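Local coordinates for S-M checkpoint control protein rad4 (Schizosaccharomyces pombe, PDB 4BMD) that is essential for DNA replication and for the checkpoint coupling S and M phases, binding phosphorylated crb2 through BRCT1,2, and is represented here by its BRCT3 and BRCT4 domains, at residues A[11-19]-A[76-86]. Numbering follows the deposited sequence.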
loop_
_atom_site.group_PDB
_atom_site.type_symbol
_atom_site.label_atom_id
_atom_site.label_comp_id
_atom_site.label_asym_id
_atom_site.label_seq_id
_atom_site.Cartn_x
_atom_site.Cartn_y
_atom_site.Cartn_z
ATOM N N LYS A 11 25.760 -5.721 4.240
ATOM C CA LYS A 11 24.484 -5.174 4.681
ATOM C C LYS A 11 23.621 -4.800 3.479
ATOM O O LYS A 11 24.138 -4.546 2.391
ATOM C CB LYS A 11 24.706 -3.955 5.578
ATOM C CG LYS A 11 25.785 -4.150 6.636
ATOM C CD LYS A 11 25.469 -5.320 7.556
ATOM C CE LYS A 11 24.317 -4.997 8.493
ATOM N NZ LYS A 11 24.669 -3.910 9.451
ATOM N N LEU A 12 22.307 -4.767 3.680
ATOM C CA LEU A 12 21.371 -4.513 2.589
ATOM C C LEU A 12 21.422 -3.069 2.094
ATOM O O LEU A 12 21.499 -2.819 0.892
ATOM C CB LEU A 12 19.943 -4.873 3.008
ATOM C CG LEU A 12 18.865 -4.683 1.939
ATOM C CD1 LEU A 12 19.150 -5.551 0.722
ATOM C CD2 LEU A 12 17.484 -4.981 2.502
ATOM N N PHE A 13 21.376 -2.125 3.028
ATOM C CA PHE A 13 21.360 -0.708 2.680
ATOM C C PHE A 13 22.751 -0.085 2.746
ATOM O O PHE A 13 22.903 1.073 3.134
ATOM C CB PHE A 13 20.394 0.051 3.594
ATOM C CG PHE A 13 18.955 -0.338 3.411
ATOM C CD1 PHE A 13 18.449 -0.596 2.146
ATOM C CD2 PHE A 13 18.110 -0.456 4.503
ATOM C CE1 PHE A 13 17.126 -0.958 1.973
ATOM C CE2 PHE A 13 16.785 -0.818 4.336
ATOM C CZ PHE A 13 16.292 -1.069 3.069
ATOM N N LYS A 14 23.762 -0.857 2.363
ATOM C CA LYS A 14 25.137 -0.376 2.368
ATOM C C LYS A 14 25.328 0.744 1.350
ATOM O O LYS A 14 24.773 0.695 0.251
ATOM C CB LYS A 14 26.108 -1.522 2.075
ATOM N N ASN A 15 26.109 1.752 1.734
ATOM C CA ASN A 15 26.413 2.900 0.876
ATOM C C ASN A 15 25.181 3.700 0.452
ATOM O O ASN A 15 25.201 4.393 -0.567
ATOM C CB ASN A 15 27.215 2.468 -0.357
ATOM C CG ASN A 15 28.499 1.750 0.007
ATOM O OD1 ASN A 15 29.102 2.017 1.046
ATOM N ND2 ASN A 15 28.925 0.831 -0.853
ATOM N N LEU A 16 24.114 3.607 1.239
ATOM C CA LEU A 16 22.889 4.346 0.955
ATOM C C LEU A 16 22.572 5.341 2.066
ATOM O O LEU A 16 22.620 5.004 3.250
ATOM C CB LEU A 16 21.710 3.391 0.759
ATOM C CG LEU A 16 21.758 2.457 -0.452
ATOM C CD1 LEU A 16 20.462 1.669 -0.566
ATOM C CD2 LEU A 16 22.026 3.238 -1.728
ATOM N N THR A 17 22.249 6.569 1.677
ATOM C CA THR A 17 21.874 7.599 2.637
ATOM C C THR A 17 20.402 7.961 2.470
ATOM O O THR A 17 19.930 8.187 1.353
ATOM C CB THR A 17 22.736 8.864 2.480
ATOM O OG1 THR A 17 24.120 8.497 2.425
ATOM C CG2 THR A 17 22.512 9.811 3.650
ATOM N N PHE A 18 19.679 8.010 3.583
ATOM C CA PHE A 18 18.244 8.262 3.552
ATOM C C PHE A 18 17.872 9.587 4.206
ATOM O O PHE A 18 18.519 10.032 5.153
ATOM C CB PHE A 18 17.487 7.115 4.231
ATOM C CG PHE A 18 17.638 5.794 3.533
ATOM C CD1 PHE A 18 18.691 4.948 3.840
ATOM C CD2 PHE A 18 16.725 5.397 2.570
ATOM C CE1 PHE A 18 18.832 3.732 3.199
ATOM C CE2 PHE A 18 16.861 4.182 1.925
ATOM C CZ PHE A 18 17.916 3.348 2.240
ATOM N N TYR A 19 16.819 10.208 3.686
ATOM C CA TYR A 19 16.300 11.458 4.226
ATOM C C TYR A 19 14.855 11.254 4.669
ATOM O O TYR A 19 13.969 11.037 3.843
ATOM C CB TYR A 19 16.391 12.560 3.169
ATOM C CG TYR A 19 15.696 13.858 3.527
ATOM C CD1 TYR A 19 16.352 14.842 4.254
ATOM C CD2 TYR A 19 14.391 14.108 3.115
ATOM C CE1 TYR A 19 15.723 16.033 4.573
ATOM C CE2 TYR A 19 13.756 15.294 3.429
ATOM C CZ TYR A 19 14.425 16.253 4.159
ATOM O OH TYR A 19 13.793 17.436 4.470
ATOM N N TRP A 76 8.313 0.869 1.562
ATOM C CA TRP A 76 9.347 0.472 0.614
ATOM C C TRP A 76 10.510 -0.167 1.364
ATOM O O TRP A 76 11.104 -1.141 0.900
ATOM C CB TRP A 76 9.832 1.685 -0.182
ATOM C CG TRP A 76 10.975 1.401 -1.115
ATOM C CD1 TRP A 76 10.893 1.063 -2.435
ATOM C CD2 TRP A 76 12.373 1.441 -0.798
ATOM N NE1 TRP A 76 12.150 0.887 -2.958
ATOM C CE2 TRP A 76 13.077 1.112 -1.973
ATOM C CE3 TRP A 76 13.097 1.719 0.367
ATOM C CZ2 TRP A 76 14.469 1.054 -2.018
ATOM C CZ3 TRP A 76 14.478 1.661 0.320
ATOM C CH2 TRP A 76 15.150 1.331 -0.864
ATOM N N ILE A 77 10.828 0.391 2.528
ATOM C CA ILE A 77 11.879 -0.148 3.381
ATOM C C ILE A 77 11.486 -1.528 3.891
ATOM O O ILE A 77 12.288 -2.461 3.867
ATOM C CB ILE A 77 12.150 0.772 4.585
ATOM C CG1 ILE A 77 12.507 2.182 4.112
ATOM C CG2 ILE A 77 13.257 0.200 5.458
ATOM C CD1 ILE A 77 12.693 3.175 5.239
ATOM N N GLU A 78 10.242 -1.646 4.348
ATOM C CA GLU A 78 9.726 -2.906 4.868
ATOM C C GLU A 78 9.714 -3.991 3.796
ATOM O O GLU A 78 10.006 -5.153 4.076
ATOM C CB GLU A 78 8.320 -2.712 5.437
ATOM C CG GLU A 78 8.239 -1.674 6.545
ATOM C CD GLU A 78 6.827 -1.478 7.060
ATOM O OE1 GLU A 78 5.927 -2.238 6.641
ATOM O OE2 GLU A 78 6.614 -0.560 7.881
ATOM N N ARG A 79 9.377 -3.606 2.569
ATOM C CA ARG A 79 9.375 -4.543 1.451
ATOM C C ARG A 79 10.786 -5.009 1.128
ATOM O O ARG A 79 11.002 -6.174 0.798
ATOM C CB ARG A 79 8.738 -3.911 0.210
ATOM C CG ARG A 79 7.220 -3.882 0.234
ATOM C CD ARG A 79 6.666 -3.326 -1.066
ATOM N NE ARG A 79 7.220 -4.010 -2.232
ATOM C CZ ARG A 79 6.691 -5.098 -2.782
ATOM N NH1 ARG A 79 5.590 -5.633 -2.273
ATOM N NH2 ARG A 79 7.263 -5.653 -3.842
ATOM N N CYS A 80 11.743 -4.092 1.227
ATOM C CA CYS A 80 13.140 -4.409 0.956
ATOM C C CYS A 80 13.693 -5.428 1.947
ATOM O O CYS A 80 14.510 -6.272 1.587
ATOM C CB CYS A 80 13.997 -3.140 0.970
ATOM S SG CYS A 80 13.833 -2.110 -0.508
ATOM N N LEU A 81 13.239 -5.347 3.192
ATOM C CA LEU A 81 13.694 -6.263 4.232
ATOM C C LEU A 81 12.978 -7.607 4.145
ATOM O O LEU A 81 13.558 -8.649 4.451
ATOM C CB LEU A 81 13.477 -5.648 5.615
ATOM C CG LEU A 81 14.137 -4.296 5.881
ATOM C CD1 LEU A 81 13.824 -3.829 7.291
ATOM C CD2 LEU A 81 15.640 -4.369 5.657
ATOM N N TYR A 82 11.716 -7.573 3.728
ATOM C CA TYR A 82 10.895 -8.777 3.643
ATOM C C TYR A 82 11.436 -9.748 2.599
ATOM O O TYR A 82 11.481 -10.957 2.829
ATOM C CB TYR A 82 9.445 -8.409 3.318
ATOM C CG TYR A 82 8.465 -9.557 3.448
ATOM C CD1 TYR A 82 7.818 -9.808 4.651
ATOM C CD2 TYR A 82 8.181 -10.382 2.366
ATOM C CE1 TYR A 82 6.920 -10.853 4.776
ATOM C CE2 TYR A 82 7.285 -11.427 2.481
ATOM C CZ TYR A 82 6.657 -11.659 3.688
ATOM O OH TYR A 82 5.764 -12.699 3.808
ATOM N N TYR A 83 11.848 -9.215 1.454
ATOM C CA TYR A 83 12.365 -10.042 0.369
ATOM C C TYR A 83 13.886 -9.959 0.276
ATOM O O TYR A 83 14.496 -10.556 -0.614
ATOM C CB TYR A 83 11.724 -9.644 -0.961
ATOM C CG TYR A 83 10.215 -9.752 -0.963
ATOM C CD1 TYR A 83 9.586 -10.957 -1.244
ATOM C CD2 TYR A 83 9.421 -8.648 -0.680
ATOM C CE1 TYR A 83 8.208 -11.061 -1.246
ATOM C CE2 TYR A 83 8.042 -8.742 -0.680
ATOM C CZ TYR A 83 7.441 -9.951 -0.963
ATOM O OH TYR A 83 6.069 -10.046 -0.963
ATOM N N LYS A 84 14.485 -9.212 1.201
ATOM C CA LYS A 84 15.940 -9.090 1.307
ATOM C C LYS A 84 16.625 -8.637 0.017
ATOM O O LYS A 84 17.651 -9.191 -0.378
ATOM C CB LYS A 84 16.558 -10.395 1.821
ATOM C CG LYS A 84 16.227 -10.698 3.276
ATOM C CD LYS A 84 16.823 -12.025 3.721
ATOM C CE LYS A 84 16.165 -13.194 3.007
ATOM N NZ LYS A 84 14.711 -13.288 3.319
ATOM N N LYS A 85 16.052 -7.628 -0.632
ATOM C CA LYS A 85 16.664 -7.024 -1.812
ATOM C C LYS A 85 16.118 -5.619 -2.049
ATOM O O LYS A 85 15.149 -5.206 -1.415
ATOM C CB LYS A 85 16.457 -7.897 -3.054
ATOM C CG LYS A 85 15.026 -7.955 -3.559
ATOM C CD LYS A 85 14.949 -8.751 -4.854
ATOM C CE LYS A 85 13.538 -8.770 -5.417
ATOM N NZ LYS A 85 13.461 -9.524 -6.700
ATOM N N ILE A 86 16.745 -4.887 -2.963
ATOM C CA ILE A 86 16.353 -3.509 -3.237
ATOM C C ILE A 86 15.467 -3.400 -4.475
ATOM O O ILE A 86 15.911 -3.647 -5.596
ATOM C CB ILE A 86 17.583 -2.596 -3.405
ATOM C CG1 ILE A 86 18.421 -2.598 -2.124
ATOM C CG2 ILE A 86 17.153 -1.182 -3.761
ATOM C CD1 ILE A 86 19.658 -1.733 -2.200
#
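Cys80 O is approached by two groups: the methyl CD2 of Leu12, at 3.4 Å, and the backbone N of Lys85, which gives it a weak hydrogen bond of 3.0 Å. The second belongs to a Schellman motif that ends helix 74-82, with Lys84 at positive phi. Leu12 has CG anti to the backbone N (chi1 -179°), which sends its branches to the helix end. CD2 also meets Leu81 CD2 at 3.7 Å, while CD1 lies on Lys85 CA. Leu16 CD1 and Ile86 CD1 meet tip to tip at 3.9 Å. Phe13 reaches the helix with the far rim of its ring. Cys80 CB sits at the ring edge, 3.7 Å from Phe13 CZ, and Ile77 CG2 is 3.8 Å from Phe13 CE2. Phe18 CZ lies over one face of this ring and Leu12 CD2 over the opposite face. The Phe13 and Trp76 rings are nearly parallel (19°) but slid apart. Phe18 CE2 touches Trp76 CZ3 at 3.8 Å. With an alanine at Phe13, Ile77 and Cys80 would probably lose the ring they pack on, and Phe18 CZ and Leu12 CD2 the ring between them. Trp76 and Cys80 match the Trp-x-x-x-Cys pattern of the last BRCT helix. Mostly apolar side chains meet, consistent with a largely hydrophobic join between BRCT 3's N-terminal turns and that helix.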